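Local atomic coordinates of RagB/SusD domain protein (Flavobacterium johnsoniae, PDB entry 5J90), a protein that binds chitin as a SusD homologue and probably captures chitin fragments at the outer membrane for uptake. Residues A[34-39]-A[95-100]; A[27-32]-A[102-107]. All blocks are in the same frame, centred on the assembly; numbering follows the deposited sequence.

Interaction 1: A[34-39]-A[95-100]; sequences APMFNN and KNVMFN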
ATOM      1  N   ALA A  34       0.332 -35.506  11.011  1.00 12.62           N
ATOM      2  CA  ALA A  34       0.275 -36.023   9.648  1.00 12.67           C
ATOM      3  C   ALA A  34      -0.541 -35.150   8.691  1.00 12.30           C
ATOM      4  O   ALA A  34      -0.084 -34.860   7.587  1.00 12.04           O
ATOM      5  CB  ALA A  34      -0.215 -37.478   9.634  1.00 13.82           C
ATOM      6  N   PRO A  35      -1.755 -34.737   9.099  1.00 12.58           N
ATOM      7  CA  PRO A  35      -2.525 -33.879   8.186  1.00 12.50           C
ATOM      8  C   PRO A  35      -1.873 -32.508   7.961  1.00 12.06           C
ATOM      9  O   PRO A  35      -2.106 -31.913   6.912  1.00 12.71           O
ATOM     10  CB  PRO A  35      -3.877 -33.708   8.888  1.00 13.48           C
ATOM     11  CG  PRO A  35      -3.910 -34.701   9.995  1.00 21.77           C
ATOM     12  CD  PRO A  35      -2.517 -35.152  10.291  1.00 13.36           C
ATOM     13  N   MET A  36      -1.092 -32.012   8.917  1.00 11.56           N
ATOM     14  CA  MET A  36      -0.332 -30.777   8.675  1.00 11.03           C
ATOM     15  C   MET A  36       0.729 -31.018   7.601  1.00 11.62           C
ATOM     16  O   MET A  36       0.792 -30.297   6.602  1.00 11.42           O
ATOM     17  CB  MET A  36       0.304 -30.247   9.962  1.00 10.65           C
ATOM     18  CG  MET A  36      -0.703 -29.981  11.059  1.00 11.91           C
ATOM     19  SD  MET A  36       0.008 -29.161  12.511  1.00 12.29           S
ATOM     20  CE  MET A  36       0.214 -27.487  11.870  1.00 12.56           C
ATOM     21  N   PHE A  37       1.545 -32.054   7.790  1.00 10.55           N
ATOM     22  CA  PHE A  37       2.596 -32.398   6.837  1.00 10.57           C
ATOM     23  C   PHE A  37       2.056 -32.650   5.438  1.00  9.96           C
ATOM     24  O   PHE A  37       2.703 -32.312   4.444  1.00 11.22           O
ATOM     25  CB  PHE A  37       3.327 -33.671   7.291  1.00  9.88           C
ATOM     26  CG  PHE A  37       4.304 -33.459   8.420  1.00 11.69           C
ATOM     27  CD1 PHE A  37       5.318 -32.513   8.327  1.00 11.33           C
ATOM     28  CD2 PHE A  37       4.217 -34.227   9.578  1.00 11.71           C
ATOM     29  CE1 PHE A  37       6.221 -32.344   9.366  1.00 12.32           C
ATOM     30  CE2 PHE A  37       5.116 -34.060  10.615  1.00 12.20           C
ATOM     31  CZ  PHE A  37       6.120 -33.114  10.511  1.00 11.35           C
ATOM     32  N   ASN A  38       0.875 -33.259   5.367  1.00  9.81           N
ATOM     33  CA  ASN A  38       0.322 -33.706   4.094  1.00  8.98           C
ATOM     34  C   ASN A  38      -0.507 -32.658   3.360  1.00  9.63           C
ATOM     35  O   ASN A  38      -0.991 -32.911   2.259  1.00 10.76           O
ATOM     36  CB  ASN A  38      -0.522 -34.973   4.285  1.00 10.97           C
ATOM     37  CG  ASN A  38       0.324 -36.201   4.528  1.00 13.38           C
ATOM     38  OD1 ASN A  38       1.461 -36.289   4.057  1.00 17.10           O
ATOM     39  ND2 ASN A  38      -0.218 -37.152   5.277  1.00 15.74           N
ATOM     40  N   ASN A  39      -0.665 -31.482   3.966  1.00 10.29           N
ATOM     41  CA  ASN A  39      -1.567 -30.475   3.393  1.00  9.84           C
ATOM     42  C   ASN A  39      -1.048 -29.048   3.349  1.00 10.86           C
ATOM     43  O   ASN A  39      -1.820 -28.128   3.115  1.00 11.84           O
ATOM     44  CB  ASN A  39      -2.947 -30.517   4.063  1.00 10.09           C
ATOM     45  CG  ASN A  39      -3.700 -31.800   3.758  1.00 12.37           C
ATOM     46  OD1 ASN A  39      -4.336 -31.929   2.705  1.00 16.02           O
ATOM     47  ND2 ASN A  39      -3.621 -32.759   4.666  1.00 11.59           N
ATOM     48  N   LYS A  95      -8.885 -26.708   7.210  1.00  9.97           N
ATOM     49  CA  LYS A  95      -9.339 -27.989   7.731  1.00 13.74           C
ATOM     50  C   LYS A  95      -8.178 -28.847   8.230  1.00 11.92           C
ATOM     51  O   LYS A  95      -8.307 -29.567   9.222  1.00 14.32           O
ATOM     52  CB  LYS A  95     -10.119 -28.742   6.653  1.00 14.16           C
ATOM     53  CG  LYS A  95     -10.644 -30.106   7.080  1.00 26.97           C
ATOM     54  CD  LYS A  95     -11.924 -29.973   7.885  1.00 32.69           C
ATOM     55  CE  LYS A  95     -12.435 -31.333   8.339  1.00 34.66           C
ATOM     56  NZ  LYS A  95     -13.716 -31.208   9.086  1.00 39.49           N
ATOM     57  N   ASN A  96      -7.036 -28.750   7.556  1.00 11.37           N
ATOM     58  CA  ASN A  96      -5.930 -29.672   7.817  1.00 12.14           C
ATOM     59  C   ASN A  96      -4.723 -29.066   8.492  1.00 15.59           C
ATOM     60  O   ASN A  96      -4.107 -29.701   9.341  1.00 17.35           O
ATOM     61  CB  ASN A  96      -5.501 -30.354   6.528  1.00 12.83           C
ATOM     62  CG  ASN A  96      -6.571 -31.255   5.987  1.00 17.77           C
ATOM     63  OD1 ASN A  96      -6.915 -32.258   6.611  1.00 18.01           O
ATOM     64  ND2 ASN A  96      -7.128 -30.896   4.842  1.00 17.78           N
ATOM     65  N   VAL A  97      -4.353 -27.854   8.107  1.00 11.26           N
ATOM     66  CA  VAL A  97      -3.236 -27.207   8.776  1.00 11.23           C
ATOM     67  C   VAL A  97      -3.699 -26.458  10.022  1.00 10.80           C
ATOM     68  O   VAL A  97      -3.255 -26.750  11.136  1.00 11.55           O
ATOM     69  CB  VAL A  97      -2.467 -26.269   7.824  1.00 11.83           C
ATOM     70  CG1 VAL A  97      -1.372 -25.539   8.579  1.00 13.60           C
ATOM     71  CG2 VAL A  97      -1.886 -27.073   6.669  1.00 14.17           C
ATOM     72  N   MET A  98      -4.601 -25.494   9.847  1.00 11.12           N
ATOM     73  CA  MET A  98      -4.990 -24.653  10.971  1.00 10.13           C
ATOM     74  C   MET A  98      -5.696 -25.432  12.075  1.00  9.88           C
ATOM     75  O   MET A  98      -5.392 -25.246  13.251  1.00 11.09           O
ATOM     76  CB  MET A  98      -5.838 -23.457  10.517  1.00 10.05           C
ATOM     77  CG  MET A  98      -6.029 -22.410  11.597  1.00  9.59           C
ATOM     78  SD  MET A  98      -4.473 -21.568  11.991  1.00 11.11           S
ATOM     79  CE  MET A  98      -5.086 -20.351  13.160  1.00 14.10           C
ATOM     80  N   PHE A  99      -6.637 -26.295  11.702  1.00 11.33           N
ATOM     81  CA  PHE A  99      -7.362 -27.007  12.745  1.00 12.05           C
ATOM     82  C   PHE A  99      -6.430 -27.848  13.608  1.00 11.19           C
ATOM     83  O   PHE A  99      -6.555 -27.874  14.832  1.00 11.61           O
ATOM     84  CB  PHE A  99      -8.484 -27.897  12.214  1.00 14.46           C
ATOM     85  CG  PHE A  99      -9.066 -28.767  13.281  1.00 16.45           C
ATOM     86  CD1 PHE A  99      -9.961 -28.243  14.198  1.00 17.72           C
ATOM     87  CD2 PHE A  99      -8.658 -30.084  13.422  1.00 17.35           C
ATOM     88  CE1 PHE A  99     -10.469 -29.026  15.216  1.00 21.04           C
ATOM     89  CE2 PHE A  99      -9.170 -30.875  14.441  1.00 16.90           C
ATOM     90  CZ  PHE A  99     -10.068 -30.342  15.339  1.00 18.21           C
ATOM     91  N   ASN A 100      -5.493 -28.537  12.972  1.00 12.75           N
ATOM     92  CA  ASN A 100      -4.588 -29.368  13.741  1.00 12.87           C
ATOM     93  C   ASN A 100      -3.584 -28.577  14.569  1.00 14.10           C
ATOM     94  O   ASN A 100      -3.209 -28.998  15.655  1.00 13.07           O
ATOM     95  CB  ASN A 100      -3.937 -30.433  12.863  1.00 12.84           C
ATOM     96  CG  ASN A 100      -4.929 -31.488  12.451  1.00 14.47           C
ATOM     97  OD1 ASN A 100      -5.418 -32.244  13.290  1.00 17.74           O
ATOM     98  ND2 ASN A 100      -5.255 -31.532  11.173  1.00 13.02           N
TER
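Met36 and Val97 bring the backbones of the short helix 33-37 and the long helix 83-108 within 4.6 Å, CA to CA, a close approach made where the long helix widens into a pi-type turn at 95-98. No hydrogen bond crosses between 34-39 and 95-100; packing alone joins them. At one end of the contact the amides of Asn39 and Asn96 are stacked, their planes 12° apart, with Asn39 CG 3.7 Å from Asn96 CG. Each amide is anchored on its own side. Asn39 ND2 donates to Pro35 O at 2.8 Å, meeting a lone pair in the carbonyl plane, while Asn96 ND2 bonds to Tyr92 O one turn back. An alanine in place of Asn39 would remove the stacked plate, and is likely to leave Asn96 less well covered and Pro35 O without this donor. Farther along, Asn100 turns ND2 back to Asn96 O, 2.8 Å away in a nearly straight bond (178° at the hydrogen), and the same nitrogen lies 3.4 Å from Pro35 CB. Met36 runs past Asn100 in the opposite direction, its CG 3.7 Å from Asn100 CB. The bend at chi3 (74°) carries Met36 CE to within 3.6 Å of Val97 O, with Val97 CG1 just beyond; Leu122 of helix 113-134 also packs on this methionine. Three asparagine amides thus serve as packing surfaces in this helix-helix contact of the SusD-like fold, each bonded through ND2 to the carbonyl four residues earlier in the chain, which limits rotation without pairing the two segments.

Interaction 2: A[27-32]-A[102-107]; sequences NHIKGG and YDIANK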
ATOM      1  N   ASN A  27       0.401 -39.721  22.243  1.00 42.31           N
ATOM      2  CA  ASN A  27      -0.462 -40.600  21.460  1.00 44.47           C
ATOM      3  C   ASN A  27      -1.679 -39.862  20.912  1.00 40.09           C
ATOM      4  O   ASN A  27      -1.981 -39.925  19.720  1.00 41.41           O
ATOM      5  CB  ASN A  27      -0.913 -41.795  22.302  1.00 47.45           C
ATOM      6  CG  ASN A  27      -0.472 -43.121  21.714  1.00 49.76           C
ATOM      7  OD1 ASN A  27       0.536 -43.198  21.012  1.00 47.63           O
ATOM      8  ND2 ASN A  27      -1.230 -44.176  21.998  1.00 51.30           N
ATOM      9  N   HIS A  28      -2.374 -39.161  21.798  1.00 41.11           N
ATOM     10  CA  HIS A  28      -3.547 -38.382  21.425  1.00 39.41           C
ATOM     11  C   HIS A  28      -3.147 -37.092  20.709  1.00 36.68           C
ATOM     12  O   HIS A  28      -3.974 -36.446  20.067  1.00 37.45           O
ATOM     13  CB  HIS A  28      -4.373 -38.059  22.672  1.00 41.61           C
ATOM     14  CG  HIS A  28      -3.607 -37.324  23.729  1.00 44.14           C
ATOM     15  ND1 HIS A  28      -2.435 -37.808  24.273  1.00 44.51           N
ATOM     16  CD2 HIS A  28      -3.844 -36.140  24.342  1.00 43.78           C
ATOM     17  CE1 HIS A  28      -1.984 -36.954  25.174  1.00 49.20           C
ATOM     18  NE2 HIS A  28      -2.820 -35.933  25.235  1.00 47.09           N
ATOM     19  N   ILE A  29      -1.872 -36.732  20.821  1.00 31.00           N
ATOM     20  CA  ILE A  29      -1.341 -35.499  20.243  1.00 28.11           C
ATOM     21  C   ILE A  29      -0.657 -35.743  18.898  1.00 22.80           C
ATOM     22  O   ILE A  29      -0.811 -34.965  17.957  1.00 23.89           O
ATOM     23  CB  ILE A  29      -0.321 -34.847  21.206  1.00 22.33           C
ATOM     24  CG1 ILE A  29      -1.044 -34.218  22.400  1.00 28.90           C
ATOM     25  CG2 ILE A  29       0.548 -33.809  20.486  1.00 22.10           C
ATOM     26  CD1 ILE A  29      -0.119 -33.794  23.517  1.00 25.90           C
ATOM     27  N   LYS A  30       0.091 -36.836  18.810  1.00 20.60           N
ATOM     28  CA  LYS A  30       0.937 -37.094  17.652  1.00 18.55           C
ATOM     29  C   LYS A  30       0.172 -37.207  16.336  1.00 17.98           C
ATOM     30  O   LYS A  30       0.696 -36.856  15.286  1.00 15.92           O
ATOM     31  CB  LYS A  30       1.781 -38.354  17.881  1.00 21.07           C
ATOM     32  CG  LYS A  30       2.797 -38.217  19.009  1.00 28.06           C
ATOM     33  CD  LYS A  30       3.509 -39.538  19.273  1.00 31.24           C
ATOM     34  CE  LYS A  30       4.448 -39.431  20.462  1.00 35.17           C
ATOM     35  NZ  LYS A  30       5.098 -40.739  20.762  1.00 44.26           N
ATOM     36  N   GLY A  31      -1.066 -37.693  16.393  1.00 18.05           N
ATOM     37  CA  GLY A  31      -1.861 -37.920  15.198  1.00 16.03           C
ATOM     38  C   GLY A  31      -2.206 -36.658  14.424  1.00 16.12           C
ATOM     39  O   GLY A  31      -2.559 -36.711  13.243  1.00 17.21           O
ATOM     40  N   GLY A  32      -2.099 -35.514  15.088  1.00 16.27           N
ATOM     41  CA  GLY A  32      -2.432 -34.248  14.459  1.00 15.88           C
ATOM     42  C   GLY A  32      -1.386 -33.769  13.466  1.00 13.19           C
ATOM     43  O   GLY A  32      -1.671 -32.919  12.613  1.00 13.06           O
ATOM     44  N   TYR A 102      -4.363 -25.804  16.013  1.00 12.13           N
ATOM     45  CA  TYR A 102      -5.228 -25.410  17.116  1.00 12.96           C
ATOM     46  C   TYR A 102      -5.420 -26.572  18.091  1.00 12.69           C
ATOM     47  O   TYR A 102      -5.266 -26.415  19.305  1.00 15.02           O
ATOM     48  CB  TYR A 102      -6.561 -24.954  16.515  1.00 14.07           C
ATOM     49  CG  TYR A 102      -7.693 -24.672  17.471  1.00 15.82           C
ATOM     50  CD1 TYR A 102      -7.696 -23.530  18.254  1.00 15.08           C
ATOM     51  CD2 TYR A 102      -8.791 -25.519  17.540  1.00 18.76           C
ATOM     52  CE1 TYR A 102      -8.751 -23.245  19.111  1.00 18.51           C
ATOM     53  CE2 TYR A 102      -9.852 -25.247  18.394  1.00 18.08           C
ATOM     54  CZ  TYR A 102      -9.823 -24.108  19.171  1.00 20.14           C
ATOM     55  OH  TYR A 102     -10.870 -23.827  20.025  1.00 26.58           O
ATOM     56  N   ASP A 103      -5.743 -27.738  17.539  1.00 13.32           N
ATOM     57  CA  ASP A 103      -6.025 -28.928  18.335  1.00 15.56           C
ATOM     58  C   ASP A 103      -4.777 -29.369  19.097  1.00 15.37           C
ATOM     59  O   ASP A 103      -4.836 -29.635  20.296  1.00 15.31           O
ATOM     60  CB  ASP A 103      -6.537 -30.047  17.424  1.00 14.74           C
ATOM     61  CG  ASP A 103      -7.178 -31.193  18.190  1.00 18.01           C
ATOM     62  OD1 ASP A 103      -7.886 -30.938  19.188  1.00 20.06           O
ATOM     63  OD2 ASP A 103      -6.980 -32.352  17.770  1.00 20.29           O
ATOM     64  N   ILE A 104      -3.640 -29.439  18.403  1.00 13.03           N
ATOM     65  CA  ILE A 104      -2.381 -29.793  19.058  1.00 14.60           C
ATOM     66  C   ILE A 104      -2.044 -28.800  20.171  1.00 15.72           C
ATOM     67  O   ILE A 104      -1.633 -29.201  21.263  1.00 15.21           O
ATOM     68  CB  ILE A 104      -1.205 -29.895  18.054  1.00 13.28           C
ATOM     69  CG1 ILE A 104      -1.413 -31.072  17.101  1.00 14.68           C
ATOM     70  CG2 ILE A 104       0.124 -30.046  18.794  1.00 13.71           C
ATOM     71  CD1 ILE A 104      -0.538 -31.016  15.873  1.00 13.54           C
ATOM     72  N   ALA A 105      -2.229 -27.509  19.913  1.00 13.43           N
ATOM     73  CA  ALA A 105      -1.926 -26.506  20.928  1.00 14.13           C
ATOM     74  C   ALA A 105      -2.799 -26.716  22.160  1.00 15.89           C
ATOM     75  O   ALA A 105      -2.311 -26.660  23.294  1.00 16.40           O
ATOM     76  CB  ALA A 105      -2.115 -25.101  20.366  1.00 14.55           C
ATOM     77  N   ASN A 106      -4.087 -26.969  21.938  1.00 15.32           N
ATOM     78  CA  ASN A 106      -5.006 -27.176  23.055  1.00 16.33           C
ATOM     79  C   ASN A 106      -4.586 -28.349  23.937  1.00 16.92           C
ATOM     80  O   ASN A 106      -4.695 -28.287  25.160  1.00 20.60           O
ATOM     81  CB  ASN A 106      -6.439 -27.378  22.560  1.00 18.11           C
ATOM     82  CG  ASN A 106      -7.007 -26.137  21.906  1.00 20.37           C
ATOM     83  OD1 ASN A 106      -6.569 -25.022  22.185  1.00 19.63           O
ATOM     84  ND2 ASN A 106      -7.985 -26.325  21.029  1.00 19.62           N
ATOM     85  N   LYS A 107      -4.089 -29.407  23.312  1.00 16.57           N
ATOM     86  CA  LYS A 107      -3.717 -30.618  24.037  1.00 17.85           C
ATOM     87  C   LYS A 107      -2.320 -30.539  24.642  1.00 23.83           C
ATOM     88  O   LYS A 107      -2.026 -31.220  25.628  1.00 21.37           O
ATOM     89  CB  LYS A 107      -3.778 -31.832  23.109  1.00 22.21           C
ATOM     90  CG  LYS A 107      -5.157 -32.168  22.556  1.00 20.99           C
ATOM     91  CD  LYS A 107      -5.035 -33.262  21.505  1.00 23.70           C
ATOM     92  CE  LYS A 107      -6.369 -33.616  20.879  1.00 25.83           C
ATOM     93  NZ  LYS A 107      -6.203 -34.612  19.776  1.00 23.51           N
TER
HETATM   94  O   HOH W   1      -3.287 -33.434  26.495  1.00 37.38           O
HETATM   95  O   HOH W   2      -3.629 -33.993  17.849  1.00 31.28           O
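His28 and Ile29 pack against Lys107 and Ile104 in a loop-to-helix contact near one extremity of the helical SusD-like fold, about 27 Å from the chain centre (centre to centre). Its first half is the start of the modelled chain, ending in a 3-10 turn at 30-32; its second is the final part of helix 83-108. The apolar side rests on two isoleucines: Ile29 CG2 faces Ile104 CG2 at 4.1 Å, and Ile29 CG1 lies 3.7 Å from Lys107 CB. Phe115 of helix 113-134 also touches Ile29, whereas Ser119 of that helix touches Ile104. At Gly32 the chain comes close enough for Ile104 CD1 to sit 3.8 Å from Gly32 C, and a beta carbon modelled there would collide with Ile104 CG1.

The polar side depends on Lys107, which sets CG anti to its carbonyl carbon (chi1 -63°), and the extended chain beyond it runs back along the helix. There NZ donates to His28 O at 2.9 Å, tilted 25° from the carbonyl plane, and forms a salt bridge with Asp103 OD2 one turn earlier, approaching from above the carboxylate plane. This pairing probably steadies the lysine's charge as it grips the loop. Separately, a water in the plane of the His28 ring links the loop to the helix backbone, bonded to His28 NE2 and donating to Lys107 O at 2.7 Å.

Overall arrangement
From the first modelled residues, the chain passes through 27-32 into helix 33-37 and the turn after it, then travels through two further short helices before entering helix 83-108. That long helix meets 34-39 first, closing the inner loop of interaction 1, and then 27-32 near its end, closing the outer loop of interaction 2. The contacts are therefore concentric, and the N-terminal segment runs antiparallel to the helix it covers. Their centres are 11 Å apart and they join directly: Gly32 O lies 3.4 Å from Asn100 CB, and Met36 SD is 3.9 Å from Ile104 CD1. Helix 113-134 packs against both, tying the N-terminal segment to two successive helices.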